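Local coordinates for protein metagenomic carboxyl esterase MGS0156 (Uncultured organism, PDB 5D8M) that probably hydrolyses carboxylic ester bonds, as a metagenomic carboxyl esterase whose parallel beta-sheet core is consistent with an alpha/beta-hydrolase fold, at residues A[263-266]-A[267-271]; A[191-194]-A[195-198]; A[42-45]-A[46-50]. All coordinates share one frame; numbering follows the deposited sequence.

Contact 1 (A[263-266]-A[267-271]); sequences PFYD and ILAKT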
# COMPACT_ATOMS: atom_id res chain seq x y z
N PRO A 263 0.96 17.17 10.51
CA PRO A 263 0.66 18.36 9.70
C PRO A 263 -0.01 18.03 8.35
O PRO A 263 -0.82 18.83 7.86
CB PRO A 263 2.04 18.98 9.48
CG PRO A 263 2.84 18.56 10.67
CD PRO A 263 2.37 17.15 10.94
N PHE A 264 0.32 16.88 7.77
CA PHE A 264 -0.25 16.50 6.48
C PHE A 264 -1.62 15.91 6.71
O PHE A 264 -2.54 16.18 5.95
CB PHE A 264 0.69 15.53 5.74
CG PHE A 264 2.09 16.07 5.63
CD1 PHE A 264 2.38 17.07 4.70
CD2 PHE A 264 3.09 15.65 6.50
CE1 PHE A 264 3.68 17.62 4.62
CE2 PHE A 264 4.39 16.19 6.43
CZ PHE A 264 4.69 17.17 5.49
N TYR A 265 -1.76 15.11 7.77
CA TYR A 265 -3.07 14.66 8.20
C TYR A 265 -4.06 15.82 8.33
O TYR A 265 -5.23 15.71 7.96
CB TYR A 265 -2.97 13.93 9.54
CG TYR A 265 -4.32 13.56 10.12
CD1 TYR A 265 -4.92 12.34 9.81
CD2 TYR A 265 -4.98 14.42 10.98
CE1 TYR A 265 -6.16 12.01 10.35
CE2 TYR A 265 -6.21 14.10 11.51
CZ TYR A 265 -6.79 12.90 11.19
OH TYR A 265 -8.02 12.60 11.74
N ASP A 266 -3.58 16.93 8.89
CA ASP A 266 -4.43 18.07 9.17
C ASP A 266 -4.92 18.74 7.88
O ASP A 266 -6.04 19.22 7.82
CB ASP A 266 -3.70 19.09 10.05
CG ASP A 266 -3.57 18.63 11.52
OD1 ASP A 266 -4.29 17.68 11.94
OD2 ASP A 266 -2.77 19.25 12.24
N ILE A 267 -4.09 18.75 6.85
CA ILE A 267 -4.52 19.26 5.57
C ILE A 267 -5.63 18.39 4.98
O ILE A 267 -6.68 18.91 4.57
CB ILE A 267 -3.35 19.33 4.59
CG1 ILE A 267 -2.32 20.35 5.11
CG2 ILE A 267 -3.85 19.76 3.21
CD1 ILE A 267 -1.04 20.35 4.30
N LEU A 268 -5.40 17.09 4.93
CA LEU A 268 -6.35 16.16 4.33
C LEU A 268 -7.66 16.10 5.12
O LEU A 268 -8.76 16.03 4.53
CB LEU A 268 -5.73 14.76 4.22
CG LEU A 268 -4.50 14.65 3.30
CD1 LEU A 268 -4.02 13.21 3.22
CD2 LEU A 268 -4.82 15.17 1.93
N ALA A 269 -7.56 16.19 6.45
CA ALA A 269 -8.73 16.12 7.32
C ALA A 269 -9.68 17.29 7.13
O ALA A 269 -10.81 17.21 7.58
CB ALA A 269 -8.30 16.03 8.77
N LYS A 270 -9.24 18.37 6.49
CA LYS A 270 -10.15 19.49 6.21
C LYS A 270 -11.36 19.05 5.39
O LYS A 270 -12.42 19.65 5.53
CB LYS A 270 -9.43 20.63 5.49
CG LYS A 270 -8.46 21.39 6.35
CD LYS A 270 -9.13 21.94 7.58
CE LYS A 270 -8.12 22.65 8.48
NZ LYS A 270 -8.55 24.05 8.80
N THR A 271 -11.20 18.04 4.53
CA THR A 271 -12.34 17.49 3.79
C THR A 271 -12.57 15.98 4.02
O THR A 271 -13.66 15.48 3.78
CB THR A 271 -12.20 17.71 2.28
OG1 THR A 271 -11.06 17.00 1.81
CG2 THR A 271 -12.04 19.19 1.94
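Y265 and A269 meet one turn apart on the short helix 262-269, a surface helix of this alpha/beta esterase. The methyl of A269 sits over one face of the Y265 ring. A269 CB is 3.9 Å from Y265 CE2. The tyrosine has CG anti to its own N, chi1 174°, and this sets the CE2 side of the ring beneath the A269 methyl. The same methyl lies close to the backbone: A269 CB is 3.2 Å from Y265 O. At the edge of the ring, in its plane, is D266 OD1. The D266 carboxylate has its main partner outside the segment, a salt bridge from OD2 to R254. The Y265 side chain also touches R254. I267 and L268 lean back on the preceding turn. I267 CG1 comes to 3.5 Å from P263 O. L268 brings its branch point close to the next carbonyl, with L268 CG 3.6 Å from F264 O. F264, I267 and L268 all touch L193 of the neighbouring helix 193-196. Backbone bonds hold the turn. L268 N donates to F264 O almost straight, at 171°. A269 N gives a shorter bond, 2.8 Å, to Y265 O. The bond from I267 N to P263 O is weak. K270 lays the aliphatic part of its chain along the D266 carbonyl. K270 CG lies 3.6 Å from D266 O. The bend at chi2, -56°, keeps the next two carbons near the same oxygen, with K270 CD and CE each 4.1 Å from D266 O.

Contact 2 (A[191-194]-A[195-198]); sequences SPLA and ETFS
The carbonyl of P192 accepts two bonds from the next turn of the short, weakly bonded helix 193-196. E195 N donates to P192 O at 3.0 Å. The hydroxyl of T196 donates to the same oxygen, T196 OG1 to P192 O 3.1 Å. The two donors come from opposite faces of the carbonyl plane, and neither sits on a lone pair. T196 places OG1 there because its hydroxyl stands beside its own N, chi1 -59°. T196 N in turn donates to L193 O at 3.0 Å, from well above that carbonyl plane. The two backbone bonds, from E195 N and T196 N, each span three residues. S191 caps the start: L193 N donates to S191 OG at 3.2 Å. That hydroxyl is also hydrogen-bonded to the carbonyl of L278. A194 O is buried and has no partner in the model. F197 turns one ring face to the T196 methyl, with T196 CG2 3.9 Å above the F197 ring plane. S198 caps the following helix through L201 N. A194 packs on L225, and P192 on helix 262-269. The stretch carries the chain on from strand 178-184 through helix 193-196 into helix 199-207.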
# COMPACT_ATOMS: atom_id res chain seq x y z
N SER A 191 -2.43 11.82 -4.48
CA SER A 191 -2.75 12.57 -3.26
C SER A 191 -2.76 14.05 -3.58
O SER A 191 -1.91 14.51 -4.34
CB SER A 191 -1.72 12.27 -2.14
OG SER A 191 -1.93 13.13 -1.02
N PRO A 192 -3.73 14.81 -3.02
CA PRO A 192 -3.67 16.25 -3.27
C PRO A 192 -2.40 16.89 -2.71
O PRO A 192 -2.02 17.97 -3.16
CB PRO A 192 -4.92 16.79 -2.58
CG PRO A 192 -5.36 15.72 -1.65
CD PRO A 192 -4.86 14.43 -2.16
N LEU A 193 -1.73 16.23 -1.77
CA LEU A 193 -0.50 16.78 -1.21
C LEU A 193 0.60 16.88 -2.27
O LEU A 193 1.47 17.73 -2.17
CB LEU A 193 -0.01 15.92 -0.04
CG LEU A 193 -0.94 15.89 1.18
CD1 LEU A 193 -0.42 14.89 2.20
CD2 LEU A 193 -1.10 17.26 1.82
N ALA A 194 0.55 16.04 -3.30
CA ALA A 194 1.57 16.12 -4.35
C ALA A 194 1.51 17.48 -5.07
O ALA A 194 2.50 17.94 -5.62
CB ALA A 194 1.41 14.96 -5.35
N GLU A 195 0.36 18.13 -5.04
CA GLU A 195 0.25 19.43 -5.68
C GLU A 195 0.41 20.58 -4.69
O GLU A 195 0.59 21.71 -5.09
CB GLU A 195 -1.10 19.57 -6.39
CG GLU A 195 -1.24 18.75 -7.66
CD GLU A 195 -0.79 19.50 -8.90
OE1 GLU A 195 -0.04 20.50 -8.78
OE2 GLU A 195 -1.20 19.09 -10.01
N THR A 196 0.34 20.28 -3.40
CA THR A 196 0.30 21.34 -2.37
C THR A 196 1.58 22.18 -2.28
O THR A 196 1.52 23.38 -2.01
CB THR A 196 0.02 20.73 -0.98
OG1 THR A 196 -1.23 20.05 -1.00
CG2 THR A 196 -0.04 21.81 0.09
N PHE A 197 2.73 21.56 -2.51
CA PHE A 197 3.99 22.28 -2.28
C PHE A 197 4.67 22.74 -3.58
O PHE A 197 4.46 22.17 -4.64
CB PHE A 197 4.91 21.39 -1.43
CG PHE A 197 4.23 20.90 -0.18
CD1 PHE A 197 3.98 21.78 0.88
CD2 PHE A 197 3.80 19.59 -0.07
CE1 PHE A 197 3.34 21.35 2.03
CE2 PHE A 197 3.16 19.15 1.08
CZ PHE A 197 2.92 20.03 2.13
N SER A 198 5.47 23.80 -3.47
CA SER A 198 6.04 24.46 -4.65
C SER A 198 6.96 23.55 -5.45
O SER A 198 7.63 22.68 -4.89
CB SER A 198 6.80 25.73 -4.24
OG SER A 198 8.11 25.42 -3.82

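Contact 3 (A[42-45]-A[46-50]); sequences TAIM and ADHGA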
# COMPACT_ATOMS: atom_id res chain seq x y z
N THR A 42 -8.24 -11.87 12.54
CA THR A 42 -8.60 -12.07 13.93
C THR A 42 -8.21 -13.48 14.45
O THR A 42 -7.67 -13.61 15.56
CB THR A 42 -10.11 -11.82 14.13
OG1 THR A 42 -10.39 -10.44 13.83
CG2 THR A 42 -10.54 -12.13 15.55
N ALA A 43 -8.48 -14.51 13.65
CA ALA A 43 -8.11 -15.89 13.98
C ALA A 43 -6.59 -16.08 14.03
O ALA A 43 -6.08 -16.79 14.90
CB ALA A 43 -8.72 -16.87 12.96
N ILE A 44 -5.89 -15.43 13.09
CA ILE A 44 -4.42 -15.49 13.06
C ILE A 44 -3.85 -14.99 14.39
O ILE A 44 -2.97 -15.63 14.98
CB ILE A 44 -3.85 -14.66 11.87
CG1 ILE A 44 -4.02 -15.45 10.57
CG2 ILE A 44 -2.37 -14.32 12.08
CD1 ILE A 44 -3.59 -14.71 9.33
N MSE A 45 -4.36 -13.87 14.86
CA MSE A 45 -3.84 -13.28 16.08
C MSE A 45 -4.27 -14.06 17.30
O MSE A 45 -3.53 -14.13 18.27
CB MSE A 45 -4.29 -11.83 16.18
CG MSE A 45 -3.73 -11.02 15.03
SE MSE A 45 -4.34 -9.18 14.97
CE MSE A 45 -3.22 -8.46 16.40
N ALA A 46 -5.46 -14.67 17.26
CA ALA A 46 -5.86 -15.50 18.40
C ALA A 46 -4.99 -16.75 18.43
O ALA A 46 -4.67 -17.26 19.50
CB ALA A 46 -7.35 -15.86 18.33
N ASP A 47 -4.59 -17.23 17.26
CA ASP A 47 -3.85 -18.49 17.16
C ASP A 47 -2.35 -18.36 17.49
O ASP A 47 -1.78 -19.23 18.14
CB ASP A 47 -4.00 -19.09 15.76
CG ASP A 47 -3.23 -20.40 15.60
OD1 ASP A 47 -3.78 -21.45 16.00
OD2 ASP A 47 -2.09 -20.40 15.09
N HIS A 48 -1.68 -17.33 16.98
CA HIS A 48 -0.24 -17.21 17.22
C HIS A 48 0.23 -15.76 17.21
O HIS A 48 1.37 -15.48 16.85
CB HIS A 48 0.57 -18.05 16.20
CG HIS A 48 0.28 -17.72 14.76
ND1 HIS A 48 -0.69 -18.37 14.02
CD2 HIS A 48 0.87 -16.84 13.91
CE1 HIS A 48 -0.70 -17.89 12.79
NE2 HIS A 48 0.24 -16.96 12.70
N GLY A 49 -0.63 -14.85 17.65
CA GLY A 49 -0.28 -13.44 17.66
C GLY A 49 0.67 -13.01 18.78
O GLY A 49 1.35 -11.99 18.65
N ALA A 50 0.74 -13.80 19.86
CA ALA A 50 1.36 -13.33 21.10
C ALA A 50 2.81 -12.83 20.95
O ALA A 50 3.19 -11.85 21.57
CB ALA A 50 1.30 -14.41 22.17
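The imidazole of H48 lies with one face over the carbonyl oxygen of I44, one turn back on helix 34-48. I44 O stands 3.7 Å above the H48 ring plane, over its centre. At the ring edge, in plane, is the carboxylate carbon of D47. The helix belongs to a protein with a parallel-sheet core, consistent with an alpha/beta-hydrolase fold. H48 ND1 donates to D47 OD2 at 2.7 Å, nearly straight at 171°, and the aspartate uses its anti lone pair. This is a His-carboxylate hydrogen bond between sequence neighbours. The other ring nitrogen, NE2, is hydrogen-bonded to E329 of helix 324-338. Bonds at both nitrogens fix the rotation of the ring. The ring also meets that of Y117, with the planes at about 35°. H48 holds CG between its N and its carbonyl carbon, chi1 56°, and this folds the ring back beside I44. The two side chains run side by side, and I44 CG2 is 3.8 Å from H48 NE2. D47 instead sets CG anti to its N, which carries the carboxylate out to ND1 of H48. I44 and M45, a selenomethionine, also pack on helix 324-338. Helical bonds run through the segment. A46 N donates to T42 O, and D47 N to A43 O. I44 O takes H48 N at 2.9 Å and a weak second bond from D47 N, so this oxygen is gripped by the backbone while the ring lies over it. G49 N donates to M45 O at 3.1 Å, meeting it from above the carbonyl plane.

Overall arrangement
Contact 3 comes first along the chain, then contact 2, then contact 1. Each is local, on a helix outside the central parallel sheet. Contacts 1 and 2 are neighbours, with centres about 12 Å apart. Helix 262-269 packs there on helix 193-196 and its flanking residues P192 and F197: F264 CE1 is 3.5 Å from F197 CZ, and L268 CD2 is 3.7 Å from P192 CG. Contact 3 is remote. Its centre is about 34 Å from that of contact 1 and about 39 Å from that of contact 2, which lies across the chain's centre from it. Helix 34-48, early in the chain, packs there on helix 324-338 near its end.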